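Local coordinates for protein signal recognition particle subunit SRP68 (PDB 4P3G) that probably serves the signal recognition particle in targeting secretory and membrane proteins to the endoplasmic reticulum, this part being its RNA-binding domain, at residues I10-V15 with G183-E188; A146-G151 with K165-C170; Q158-C163 with R199-Q204; I169-Y174 with T193-M198. All coordinates share one frame; numbering follows the deposited sequence.

Interaction 1 (I10-V15 with G183-E188)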
loop_
_atom_site.group_PDB
_atom_site.type_symbol
_atom_site.label_atom_id
_atom_site.label_comp_id
_atom_site.label_asym_id
_atom_site.label_seq_id
_atom_site.Cartn_x
_atom_site.Cartn_y
_atom_site.Cartn_z
ATOM N N ILE A 10 -0.940 -4.797 -31.702
ATOM C CA ILE A 10 0.489 -4.831 -31.501
ATOM C C ILE A 10 0.978 -5.812 -30.442
ATOM O O ILE A 10 1.896 -6.592 -30.693
ATOM C CB ILE A 10 1.009 -3.443 -31.170
ATOM C CG1 ILE A 10 0.819 -2.527 -32.379
ATOM C CG2 ILE A 10 2.455 -3.508 -30.740
ATOM C CD1 ILE A 10 1.507 -1.206 -32.244
ATOM N N THR A 11 0.461 -5.710 -29.226
ATOM C CA THR A 11 0.945 -6.594 -28.176
ATOM C C THR A 11 0.377 -7.991 -28.390
ATOM O O THR A 11 1.001 -8.973 -27.980
ATOM C CB THR A 11 0.682 -6.029 -26.751
ATOM O OG1 THR A 11 -0.713 -6.028 -26.448
ATOM C CG2 THR A 11 1.193 -4.630 -26.701
ATOM N N LYS A 12 -0.811 -8.092 -28.988
ATOM C CA LYS A 12 -1.311 -9.420 -29.354
ATOM C C LYS A 12 -0.354 -10.064 -30.350
ATOM O O LYS A 12 -0.092 -11.256 -30.259
ATOM C CB LYS A 12 -2.739 -9.391 -29.885
ATOM C CG LYS A 12 -3.711 -8.904 -28.838
ATOM C CD LYS A 12 -5.163 -8.936 -29.311
ATOM C CE LYS A 12 -6.131 -8.394 -28.252
ATOM N NZ LYS A 12 -7.465 -8.126 -28.817
ATOM N N PHE A 13 0.150 -9.291 -31.306
ATOM C CA PHE A 13 1.147 -9.819 -32.230
ATOM C C PHE A 13 2.434 -10.213 -31.482
ATOM O O PHE A 13 2.994 -11.281 -31.722
ATOM C CB PHE A 13 1.496 -8.788 -33.299
ATOM C CG PHE A 13 2.656 -9.196 -34.167
ATOM C CD1 PHE A 13 2.475 -10.082 -35.218
ATOM C CD2 PHE A 13 3.937 -8.709 -33.914
ATOM C CE1 PHE A 13 3.538 -10.459 -36.013
ATOM C CE2 PHE A 13 5.013 -9.087 -34.704
ATOM C CZ PHE A 13 4.816 -9.964 -35.751
ATOM N N VAL A 14 2.914 -9.343 -30.600
ATOM C CA VAL A 14 4.139 -9.615 -29.860
ATOM C C VAL A 14 4.023 -10.827 -28.949
ATOM O O VAL A 14 4.868 -11.714 -29.005
ATOM C CB VAL A 14 4.585 -8.400 -29.029
ATOM C CG1 VAL A 14 5.628 -8.790 -28.012
ATOM C CG2 VAL A 14 5.121 -7.319 -29.942
ATOM N N VAL A 15 3.003 -10.863 -28.097
ATOM C CA VAL A 15 2.813 -12.010 -27.201
ATOM C C VAL A 15 2.652 -13.331 -27.981
ATOM O O VAL A 15 3.172 -14.366 -27.560
ATOM C CB VAL A 15 1.611 -11.802 -26.245
ATOM C CG1 VAL A 15 1.219 -13.112 -25.579
ATOM C CG2 VAL A 15 1.945 -10.759 -25.206
ATOM N N GLY A 183 -8.895 -9.335 -21.228
ATOM C CA GLY A 183 -7.471 -9.503 -21.475
ATOM C C GLY A 183 -6.957 -10.871 -21.135
ATOM O O GLY A 183 -6.142 -11.011 -20.237
ATOM N N ASP A 184 -7.377 -11.875 -21.897
ATOM C CA ASP A 184 -6.912 -13.229 -21.657
ATOM C C ASP A 184 -5.460 -13.294 -22.125
ATOM O O ASP A 184 -4.771 -14.279 -21.906
ATOM C CB ASP A 184 -7.809 -14.257 -22.348
ATOM C CG ASP A 184 -7.806 -15.607 -21.635
ATOM O OD1 ASP A 184 -6.717 -16.116 -21.282
ATOM O OD2 ASP A 184 -8.915 -16.134 -21.384
ATOM N N ILE A 185 -5.018 -12.231 -22.794
ATOM C CA ILE A 185 -3.642 -12.086 -23.229
ATOM C C ILE A 185 -3.037 -10.955 -22.418
ATOM O O ILE A 185 -1.901 -11.033 -21.970
ATOM C CB ILE A 185 -3.560 -11.727 -24.729
ATOM C CG1 ILE A 185 -4.362 -12.738 -25.554
ATOM C CG2 ILE A 185 -2.124 -11.649 -25.214
ATOM C CD1 ILE A 185 -4.291 -12.538 -27.067
ATOM N N PHE A 186 -3.821 -9.911 -22.164
ATOM C CA PHE A 186 -3.328 -8.798 -21.348
ATOM C C PHE A 186 -3.210 -9.189 -19.869
ATOM O O PHE A 186 -2.257 -8.778 -19.210
ATOM C CB PHE A 186 -4.229 -7.592 -21.513
ATOM C CG PHE A 186 -4.295 -7.085 -22.915
ATOM C CD1 PHE A 186 -3.275 -6.314 -23.435
ATOM C CD2 PHE A 186 -5.392 -7.377 -23.724
ATOM C CE1 PHE A 186 -3.349 -5.838 -24.752
ATOM C CE2 PHE A 186 -5.475 -6.908 -25.036
ATOM C CZ PHE A 186 -4.448 -6.144 -25.551
ATOM N N LYS A 187 -4.155 -9.980 -19.343
ATOM C CA LYS A 187 -4.011 -10.432 -17.962
ATOM C C LYS A 187 -2.760 -11.298 -17.821
ATOM O O LYS A 187 -1.992 -11.101 -16.874
ATOM C CB LYS A 187 -5.238 -11.193 -17.451
ATOM C CG LYS A 187 -6.459 -10.320 -17.254
ATOM C CD LYS A 187 -7.584 -11.039 -16.511
ATOM C CE LYS A 187 -8.769 -10.093 -16.234
ATOM N NZ LYS A 187 -9.917 -10.766 -15.532
ATOM N N GLU A 188 -2.486 -12.168 -18.800
ATOM C CA GLU A 188 -1.294 -13.004 -18.686
ATOM C C GLU A 188 -0.082 -12.106 -18.703
ATOM O O GLU A 188 0.833 -12.291 -17.918
ATOM C CB GLU A 188 -1.179 -14.018 -19.822
ATOM C CG GLU A 188 -2.299 -15.037 -19.877
ATOM C CD GLU A 188 -2.226 -15.931 -21.108
ATOM O OE1 GLU A 188 -1.391 -15.661 -22.006
ATOM O OE2 GLU A 188 -3.032 -16.886 -21.189
#

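Interaction 2 (A146-G151 with K165-C170). With PO4 (phosphate ion), chain E.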
loop_
_atom_site.group_PDB
_atom_site.type_symbol
_atom_site.label_atom_id
_atom_site.label_comp_id
_atom_site.label_asym_id
_atom_site.label_seq_id
_atom_site.Cartn_x
_atom_site.Cartn_y
_atom_site.Cartn_z
ATOM N N ALA A 146 5.589 0.092 -25.847
ATOM C CA ALA A 146 6.810 0.868 -25.765
ATOM C C ALA A 146 7.220 1.037 -24.298
ATOM O O ALA A 146 8.409 1.118 -23.969
ATOM C CB ALA A 146 6.641 2.193 -26.451
ATOM N N ALA A 147 6.232 1.139 -23.410
ATOM C CA ALA A 147 6.533 1.349 -22.002
ATOM C C ALA A 147 7.075 0.075 -21.434
ATOM O O ALA A 147 7.964 0.096 -20.592
ATOM C CB ALA A 147 5.296 1.791 -21.247
ATOM N N LEU A 148 6.582 -1.033 -21.974
ATOM C CA LEU A 148 6.954 -2.373 -21.545
ATOM C C LEU A 148 8.425 -2.653 -21.857
ATOM O O LEU A 148 9.182 -3.180 -21.017
ATOM C CB LEU A 148 6.084 -3.404 -22.264
ATOM C CG LEU A 148 6.311 -4.893 -21.967
ATOM C CD1 LEU A 148 5.704 -5.230 -20.621
ATOM C CD2 LEU A 148 5.791 -5.848 -23.075
ATOM N N LEU A 149 8.826 -2.336 -23.081
ATOM C CA LEU A 149 10.199 -2.590 -23.459
ATOM C C LEU A 149 11.109 -1.634 -22.697
ATOM O O LEU A 149 12.185 -2.026 -22.251
ATOM C CB LEU A 149 10.402 -2.442 -24.971
ATOM C CG LEU A 149 9.808 -3.548 -25.829
ATOM C CD1 LEU A 149 10.347 -3.480 -27.251
ATOM C CD2 LEU A 149 10.036 -4.893 -25.203
ATOM N N ARG A 150 10.684 -0.378 -22.554
ATOM C CA ARG A 150 11.514 0.606 -21.865
ATOM C C ARG A 150 11.668 0.198 -20.396
ATOM O O ARG A 150 12.708 0.428 -19.781
ATOM C CB ARG A 150 10.936 2.007 -21.996
ATOM C CG ARG A 150 11.679 3.061 -21.201
ATOM C CD ARG A 150 13.077 3.181 -21.651
ATOM N NE ARG A 150 13.147 3.647 -23.030
ATOM C CZ ARG A 150 14.279 3.707 -23.730
ATOM N NH1 ARG A 150 15.420 3.335 -23.156
ATOM N NH2 ARG A 150 14.276 4.144 -24.988
ATOM N N GLY A 151 10.615 -0.394 -19.837
ATOM C CA GLY A 151 10.682 -0.927 -18.491
ATOM C C GLY A 151 11.710 -2.047 -18.353
ATOM O O GLY A 151 12.481 -2.070 -17.390
ATOM N N LYS A 165 8.754 3.916 -13.360
ATOM C CA LYS A 165 7.986 4.913 -14.117
ATOM C C LYS A 165 7.454 4.302 -15.402
ATOM O O LYS A 165 6.292 4.510 -15.733
ATOM C CB LYS A 165 8.795 6.170 -14.451
ATOM C CG LYS A 165 9.549 6.732 -13.296
ATOM C CD LYS A 165 9.903 8.186 -13.541
ATOM C CE LYS A 165 10.993 8.332 -14.568
ATOM N NZ LYS A 165 11.638 9.664 -14.436
ATOM N N SER A 166 8.289 3.555 -16.130
ATOM C CA SER A 166 7.816 2.951 -17.381
ATOM C C SER A 166 6.749 1.914 -17.154
ATOM O O SER A 166 5.709 1.927 -17.809
ATOM C CB SER A 166 8.943 2.306 -18.169
ATOM O OG SER A 166 9.752 3.292 -18.748
ATOM N N TYR A 167 7.004 1.024 -16.206
ATOM C CA TYR A 167 6.091 -0.073 -15.942
ATOM C C TYR A 167 4.741 0.414 -15.431
ATOM O O TYR A 167 3.699 -0.211 -15.690
ATOM C CB TYR A 167 6.727 -1.035 -14.940
ATOM C CG TYR A 167 7.642 -2.064 -15.540
ATOM C CD1 TYR A 167 7.251 -2.816 -16.636
ATOM C CD2 TYR A 167 8.913 -2.266 -15.026
ATOM C CE1 TYR A 167 8.078 -3.768 -17.185
ATOM C CE2 TYR A 167 9.767 -3.220 -15.575
ATOM C CZ TYR A 167 9.344 -3.970 -16.655
ATOM O OH TYR A 167 10.193 -4.916 -17.211
ATOM N N ALA A 168 4.757 1.534 -14.709
ATOM C CA ALA A 168 3.516 2.097 -14.214
ATOM C C ALA A 168 2.672 2.517 -15.407
ATOM O O ALA A 168 1.481 2.187 -15.460
ATOM C CB ALA A 168 3.776 3.272 -13.291
ATOM N N ILE A 169 3.292 3.188 -16.387
ATOM C CA ILE A 169 2.536 3.601 -17.560
ATOM C C ILE A 169 1.904 2.366 -18.229
ATOM O O ILE A 169 0.698 2.334 -18.453
ATOM C CB ILE A 169 3.382 4.314 -18.627
ATOM C CG1 ILE A 169 4.103 5.550 -18.099
ATOM C CG2 ILE A 169 2.556 4.579 -19.867
ATOM C CD1 ILE A 169 3.215 6.538 -17.583
ATOM N N CYS A 170 2.689 1.330 -18.532
ATOM C CA CYS A 170 2.090 0.235 -19.294
ATOM C C CYS A 170 1.089 -0.600 -18.499
ATOM O O CYS A 170 0.098 -1.091 -19.050
ATOM C CB CYS A 170 3.121 -0.686 -19.967
ATOM S SG CYS A 170 3.992 -1.837 -18.947
HETATM P P PO4 E . 17.748 5.244 -25.103
HETATM O O1 PO4 E . 17.640 3.768 -25.394
HETATM O O2 PO4 E . 16.365 5.863 -25.087
HETATM O O3 PO4 E . 18.584 5.923 -26.164
HETATM O O4 PO4 E . 18.432 5.444 -23.769
#

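Interaction 3 (Q158-C163 with R199-Q204)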
loop_
_atom_site.group_PDB
_atom_site.type_symbol
_atom_site.label_atom_id
_atom_site.label_comp_id
_atom_site.label_asym_id
_atom_site.label_seq_id
_atom_site.Cartn_x
_atom_site.Cartn_y
_atom_site.Cartn_z
ATOM N N GLN A 158 19.336 -2.050 -13.836
ATOM C CA GLN A 158 19.232 -1.962 -12.386
ATOM C C GLN A 158 18.943 -0.530 -11.925
ATOM O O GLN A 158 19.266 -0.131 -10.806
ATOM C CB GLN A 158 20.484 -2.569 -11.738
ATOM C CG GLN A 158 20.434 -4.072 -11.811
ATOM C CD GLN A 158 21.746 -4.755 -11.489
ATOM O OE1 GLN A 158 22.792 -4.116 -11.357
ATOM N NE2 GLN A 158 21.698 -6.078 -11.386
ATOM N N ASN A 159 18.319 0.237 -12.808
ATOM C CA ASN A 159 17.906 1.591 -12.496
ATOM C C ASN A 159 16.450 1.554 -12.052
ATOM O O ASN A 159 15.547 1.846 -12.830
ATOM C CB ASN A 159 18.110 2.466 -13.727
ATOM C CG ASN A 159 17.890 3.927 -13.448
ATOM O OD1 ASN A 159 17.361 4.312 -12.394
ATOM N ND2 ASN A 159 18.317 4.768 -14.386
ATOM N N TRP A 160 16.237 1.158 -10.797
ATOM C CA TRP A 160 14.915 0.763 -10.303
ATOM C C TRP A 160 13.827 1.815 -10.355
ATOM O O TRP A 160 12.697 1.510 -10.721
ATOM C CB TRP A 160 15.023 0.220 -8.885
ATOM C CG TRP A 160 16.090 -0.808 -8.739
ATOM C CD1 TRP A 160 17.204 -0.719 -7.966
ATOM C CD2 TRP A 160 16.168 -2.070 -9.409
ATOM N NE1 TRP A 160 17.957 -1.857 -8.076
ATOM C CE2 TRP A 160 17.352 -2.705 -8.972
ATOM C CE3 TRP A 160 15.347 -2.739 -10.328
ATOM C CZ2 TRP A 160 17.749 -3.966 -9.432
ATOM C CZ3 TRP A 160 15.732 -3.998 -10.777
ATOM C CH2 TRP A 160 16.917 -4.600 -10.311
ATOM N N GLY A 161 14.132 3.042 -9.966
ATOM C CA GLY A 161 13.103 4.056 -9.995
ATOM C C GLY A 161 12.566 4.330 -11.386
ATOM O O GLY A 161 11.365 4.222 -11.628
ATOM N N ALA A 162 13.470 4.594 -12.323
ATOM C CA ALA A 162 13.079 4.967 -13.677
ATOM C C ALA A 162 12.254 3.872 -14.311
ATOM O O ALA A 162 11.301 4.133 -15.035
ATOM C CB ALA A 162 14.306 5.239 -14.511
ATOM N N CYS A 163 12.642 2.641 -14.023
ATOM C CA CYS A 163 12.002 1.457 -14.572
ATOM C C CYS A 163 10.554 1.374 -14.081
ATOM O O CYS A 163 9.648 0.910 -14.798
ATOM C CB CYS A 163 12.826 0.214 -14.197
ATOM S SG CYS A 163 11.935 -1.165 -13.445
ATOM N N ARG A 199 7.021 -5.569 -8.618
ATOM C CA ARG A 199 7.180 -5.927 -7.225
ATOM C C ARG A 199 8.651 -6.016 -6.872
ATOM O O ARG A 199 9.065 -5.584 -5.800
ATOM C CB ARG A 199 6.497 -7.230 -6.926
ATOM C CG ARG A 199 4.995 -7.133 -6.979
ATOM C CD ARG A 199 4.411 -8.401 -6.433
ATOM N NE ARG A 199 2.950 -8.407 -6.383
ATOM C CZ ARG A 199 2.225 -7.839 -5.423
ATOM N NH1 ARG A 199 2.824 -7.199 -4.418
ATOM N NH2 ARG A 199 0.901 -7.928 -5.470
ATOM N N PHE A 200 9.441 -6.556 -7.785
ATOM C CA PHE A 200 10.864 -6.697 -7.550
ATOM C C PHE A 200 11.548 -5.344 -7.498
ATOM O O PHE A 200 12.316 -5.049 -6.567
ATOM C CB PHE A 200 11.489 -7.561 -8.636
ATOM C CG PHE A 200 12.937 -7.845 -8.415
ATOM C CD1 PHE A 200 13.337 -8.842 -7.554
ATOM C CD2 PHE A 200 13.905 -7.099 -9.075
ATOM C CE1 PHE A 200 14.684 -9.089 -7.347
ATOM C CE2 PHE A 200 15.254 -7.341 -8.877
ATOM C CZ PHE A 200 15.645 -8.348 -8.010
ATOM N N ALA A 201 11.299 -4.537 -8.520
ATOM C CA ALA A 201 11.917 -3.222 -8.599
ATOM C C ALA A 201 11.491 -2.345 -7.428
ATOM O O ALA A 201 12.271 -1.530 -6.945
ATOM C CB ALA A 201 11.584 -2.553 -9.906
ATOM N N ALA A 202 10.246 -2.486 -6.987
ATOM C CA ALA A 202 9.762 -1.672 -5.878
ATOM C C ALA A 202 10.497 -2.116 -4.613
ATOM O O ALA A 202 10.959 -1.297 -3.824
ATOM C CB ALA A 202 8.269 -1.807 -5.723
ATOM N N TYR A 203 10.666 -3.423 -4.467
ATOM C CA TYR A 203 11.455 -3.946 -3.374
ATOM C C TYR A 203 12.876 -3.390 -3.409
ATOM O O TYR A 203 13.382 -2.927 -2.394
ATOM C CB TYR A 203 11.523 -5.458 -3.449
ATOM C CG TYR A 203 12.457 -6.008 -2.418
ATOM C CD1 TYR A 203 12.121 -5.969 -1.059
ATOM C CD2 TYR A 203 13.704 -6.512 -2.783
ATOM C CE1 TYR A 203 12.981 -6.440 -0.103
ATOM C CE2 TYR A 203 14.572 -6.983 -1.831
ATOM C CZ TYR A 203 14.213 -6.948 -0.485
ATOM O OH TYR A 203 15.088 -7.429 0.471
ATOM N N GLN A 204 13.522 -3.421 -4.570
ATOM C CA GLN A 204 14.889 -2.913 -4.658
ATOM C C GLN A 204 14.966 -1.451 -4.339
ATOM O O GLN A 204 15.895 -0.997 -3.686
ATOM C CB GLN A 204 15.473 -3.127 -6.055
ATOM C CG GLN A 204 15.616 -4.565 -6.449
ATOM C CD GLN A 204 16.659 -5.262 -5.607
ATOM O OE1 GLN A 204 17.499 -4.617 -4.975
ATOM N NE2 GLN A 204 16.595 -6.586 -5.567
#

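Interaction 4 (I169-Y174 with T193-M198)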
loop_
_atom_site.group_PDB
_atom_site.type_symbol
_atom_site.label_atom_id
_atom_site.label_comp_id
_atom_site.label_asym_id
_atom_site.label_seq_id
_atom_site.Cartn_x
_atom_site.Cartn_y
_atom_site.Cartn_z
ATOM N N ILE A 169 3.292 3.188 -16.387
ATOM C CA ILE A 169 2.536 3.601 -17.560
ATOM C C ILE A 169 1.904 2.366 -18.229
ATOM O O ILE A 169 0.698 2.334 -18.453
ATOM C CB ILE A 169 3.382 4.314 -18.627
ATOM C CG1 ILE A 169 4.103 5.550 -18.099
ATOM C CG2 ILE A 169 2.556 4.579 -19.867
ATOM C CD1 ILE A 169 3.215 6.538 -17.583
ATOM N N CYS A 170 2.689 1.330 -18.532
ATOM C CA CYS A 170 2.090 0.235 -19.294
ATOM C C CYS A 170 1.089 -0.600 -18.499
ATOM O O CYS A 170 0.098 -1.091 -19.050
ATOM C CB CYS A 170 3.121 -0.686 -19.967
ATOM S SG CYS A 170 3.992 -1.837 -18.947
ATOM N N ARG A 171 1.334 -0.752 -17.211
ATOM C CA ARG A 171 0.393 -1.477 -16.391
ATOM C C ARG A 171 -0.972 -0.792 -16.353
ATOM O O ARG A 171 -2.025 -1.450 -16.439
ATOM C CB ARG A 171 0.908 -1.600 -14.967
ATOM C CG ARG A 171 -0.130 -2.210 -14.053
ATOM C CD ARG A 171 0.501 -2.594 -12.786
ATOM N NE ARG A 171 -0.207 -3.690 -12.163
ATOM C CZ ARG A 171 -1.112 -3.535 -11.210
ATOM N NH1 ARG A 171 -1.437 -2.315 -10.806
ATOM N NH2 ARG A 171 -1.695 -4.594 -10.681
ATOM N N ILE A 172 -0.952 0.535 -16.246
ATOM C CA ILE A 172 -2.202 1.274 -16.164
ATOM C C ILE A 172 -2.984 1.090 -17.457
ATOM O O ILE A 172 -4.146 0.698 -17.431
ATOM C CB ILE A 172 -1.934 2.752 -15.863
ATOM C CG1 ILE A 172 -1.451 2.892 -14.410
ATOM C CG2 ILE A 172 -3.173 3.544 -16.084
ATOM C CD1 ILE A 172 -0.874 4.240 -14.085
ATOM N N ILE A 173 -2.311 1.303 -18.585
ATOM C CA ILE A 173 -2.915 1.141 -19.894
ATOM C C ILE A 173 -3.353 -0.299 -20.127
ATOM O O ILE A 173 -4.482 -0.545 -20.558
ATOM C CB ILE A 173 -1.943 1.575 -20.984
ATOM C CG1 ILE A 173 -1.616 3.065 -20.809
ATOM C CG2 ILE A 173 -2.509 1.293 -22.385
ATOM C CD1 ILE A 173 -0.797 3.644 -21.930
ATOM N N TYR A 174 -2.484 -1.259 -19.810
ATOM C CA TYR A 174 -2.833 -2.667 -20.020
ATOM C C TYR A 174 -3.995 -3.132 -19.161
ATOM O O TYR A 174 -4.852 -3.896 -19.609
ATOM C CB TYR A 174 -1.646 -3.562 -19.789
ATOM C CG TYR A 174 -0.719 -3.688 -20.960
ATOM C CD1 TYR A 174 -1.197 -3.840 -22.263
ATOM C CD2 TYR A 174 0.645 -3.636 -20.757
ATOM C CE1 TYR A 174 -0.321 -3.960 -23.309
ATOM C CE2 TYR A 174 1.508 -3.751 -21.774
ATOM C CZ TYR A 174 1.041 -3.918 -23.051
ATOM O OH TYR A 174 1.991 -4.011 -24.038
ATOM N N THR A 193 4.509 -10.782 -16.211
ATOM C CA THR A 193 5.674 -9.961 -16.519
ATOM C C THR A 193 5.674 -8.607 -15.814
ATOM O O THR A 193 6.634 -8.215 -15.150
ATOM C CB THR A 193 5.762 -9.706 -18.000
ATOM O OG1 THR A 193 5.856 -10.955 -18.672
ATOM C CG2 THR A 193 6.967 -8.843 -18.318
ATOM N N ILE A 194 4.598 -7.871 -15.988
ATOM C CA ILE A 194 4.551 -6.537 -15.456
ATOM C C ILE A 194 4.492 -6.538 -13.927
ATOM O O ILE A 194 5.323 -5.907 -13.257
ATOM C CB ILE A 194 3.377 -5.760 -16.043
ATOM C CG1 ILE A 194 3.486 -5.794 -17.566
ATOM C CG2 ILE A 194 3.369 -4.341 -15.509
ATOM C CD1 ILE A 194 2.477 -4.947 -18.257
ATOM N N ASP A 195 3.528 -7.254 -13.369
ATOM C CA ASP A 195 3.395 -7.266 -11.915
ATOM C C ASP A 195 4.662 -7.777 -11.200
ATOM O O ASP A 195 5.171 -7.101 -10.296
ATOM C CB ASP A 195 2.113 -7.997 -11.500
ATOM C CG ASP A 195 0.857 -7.163 -11.772
ATOM O OD1 ASP A 195 0.989 -6.051 -12.309
ATOM O OD2 ASP A 195 -0.269 -7.636 -11.518
ATOM N N PRO A 196 5.204 -8.942 -11.614
ATOM C CA PRO A 196 6.390 -9.442 -10.910
ATOM C C PRO A 196 7.600 -8.529 -11.020
ATOM O O PRO A 196 8.396 -8.462 -10.076
ATOM C CB PRO A 196 6.664 -10.768 -11.593
ATOM C CG PRO A 196 5.367 -11.167 -12.190
ATOM C CD PRO A 196 4.684 -9.929 -12.577
ATOM N N SER A 197 7.747 -7.845 -12.147
ATOM C CA SER A 197 8.893 -6.953 -12.346
ATOM C C SER A 197 8.765 -5.766 -11.428
ATOM O O SER A 197 9.736 -5.293 -10.842
ATOM C CB SER A 197 8.962 -6.456 -13.786
ATOM O OG SER A 197 9.024 -7.547 -14.660
HETATM N N MSE A 198 7.548 -5.262 -11.337
HETATM C CA MSE A 198 7.314 -4.095 -10.533
HETATM C C MSE A 198 7.539 -4.426 -9.066
HETATM O O MSE A 198 8.187 -3.660 -8.353
HETATM C CB MSE A 198 5.905 -3.594 -10.751
HETATM C CG MSE A 198 5.676 -3.028 -12.143
HETATM SE SE MSE A 198 4.020 -2.000 -12.185
HETATM C CE MSE A 198 4.758 -0.338 -11.451
#

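Interaction 1 (I10-V15 with G183-E188)
T11, K12 and V15 of helix 10-21 meet I185 and F186, where the turn after helix 160-181 leads into helix 186-205 of this all-helical, TPR-like RNA-binding domain. The contact joins the N-terminal helix to a part of the fold 168 residues further along the chain, without a hydrogen bond between the two segments. One group of contacts gathers at the far end of the F186 ring, which T11 and K12 meet obliquely. Its CE1 corner lies 3.1 Å from T11 OG1, a hydroxyl whose hydrogen-bond partner is D141, while CE2 touches K12 CE at 3.6 Å. With CG anti to its own carbonyl carbon (chi1 -61°), F186 sends its ring towards helix 10-21, although its CB does not head that way. L177 and A178 of helix 160-181 also touch the ring. An alanine in place of F186 would probably leave T11 and the aliphatic end of K12 without their common neighbour and open a gap between the two helices. The other group is aliphatic and centred on I185. CD1 of I185 approaches K12 CG at 4.1 Å, and the V15 and I185 side chains run antiparallel alongside one another, V15 CG1 coming within 3.7 Å of I185 CG2.

Interaction 2 (A146-G151 with K165-C170)
Helices 136-156 and 160-181 run nearly antiparallel where G151 lies against S166, the axes of the two short segments passing 7.8 Å apart at 154°. Small residues allow this approach. G151 sets its CA over one face of the Y167 ring, a CH-pi contact 3.9 Å from the ring centroid, and a CB at this position would run into Y167 CE1. A147 fills the next part of the seam, its methyl CB resting 3.5 Å from C170 CB and also touching I169. S166 brings its CB to 3.4 Å from A147 O, while its hydroxyl OG lies beside R150 CG. The CB of L148 heads away from helix 160-181, yet its CD1 still comes within 4.2 Å of C170 SG. R150 behaves differently: its chain bends at chi2 and chi3, carrying the guanidinium away from helix 160-181. There NE forms a salt bridge with E121 of helix 103-128, and NH1 donates to O1 of a phosphate ion at 3.2 Å, with an N-H...O angle of 158°; the bonds from NH2 to this ion are weak. The phosphate probably came from the crystallisation liquor. The two helices are thus joined by close packing without a hydrogen bond between the segments, and the charged end of R150 serves other partners, with E121 likely to temper its positive charge beside the anion.

Interaction 3 (Q158-C163 with R199-Q204)
The start of helix 160-181, just after the tight turn from helix 136-156, packs here against the later part of helix 186-205, with W160 opposite A201 and Q204. The indole is the main surface. Q204 lays its CB almost centrally over the five-membered ring, a CH-pi contact 3.3 Å from the centroid and only 4° off the normal. Its chain then bends at chi2, and CG continues across the bicycle to lie 3.7 Å from W160 CZ2. On the opposite face of the indole sits the carbonyl oxygen of Q158. Q158 has positive phi and ends helix 136-156 in a Schellman motif, after which N159 occupies the N-cap position of the next helix; the tryptophan therefore sits at the bend of a helical hairpin in this TPR-like domain. At the benzo end, F200 and W160 form an offset edge-to-face pair, the edge of F200 turned to the indole face with the planes at 73°. Their closest atoms are W160 CH2 and F200 CE2, 3.5 Å apart. F200 reaches there because its CG stands anti to the backbone N (chi1 -176°). Replacement of W160 by an alanine would probably strip Q204 and F200 of their shared aromatic surface and leave a gap between the helices. Deeper in, A201 CB touches W160 CE3 and, at 3.8 Å, C163 SG, while F200 also packs on Y203 of a neighbouring subunit.

Interaction 4 (I169-Y174 with T193-M198)
R171 and D195 form a salt bridge across helices 160-181 and 186-205, next to an apolar contact built on I194. The arginine stretches from CG to NE with CG anti to the backbone N (chi1 173°), and this brings NE alongside D195, where it makes the main bond to D195 OD1, at 2.7 Å. OD1 is met on its syn side, with NE tilted out of the carboxylate plane. The two flat groups are turned 49° against each other, and the second link, NH2 to OD2 at 3.5 Å, is weak. M198, present as selenomethionine, bends at chi3 and lays SE against R171 CD at 3.6 Å, thereby flanking the aliphatic part of the arginine. I194 divides its branches: CG2 packs on R171 CB, while the extended CG1 arm carries CD1 to C170 SG, 3.5 Å away, and to Y174 CD2. Within helix 186-205, T193 O accepts from both S197 OG and S197 N at the kink where the proline nitrogen of P196 makes no bond to the preceding turn. I213 of a neighbouring subunit packs on both R171 and M198. The short segments run at 145° to each other, 10.4 Å between axes, and the ion pair borders the apolar contact; the antiparallel pairing of consecutive helices is that of the helical hairpins in TPR-like folds.

In the fold
Interactions 2, 3 and 4 all involve helix 160-181, which packs on helix 136-156 in interaction 2 and on helix 186-205 in interactions 3 and 4. Interactions 2 and 4 share I169 and C170 and have centres about 7 Å apart; L148 CD1 reaches I194 CG1 at 3.8 Å, so the three helices meet in one core. Interaction 1 adds the N-terminal helix at the beginning of helix 186-205, about 23 Å from interaction 3 between centres, and joins interaction 4 where F186 CD1 lies 3.4 Å from Y174 CD1. Of the four, interaction 2 alone includes the bound phosphate, while interactions 2, 3 and 4 all touch a neighbouring subunit.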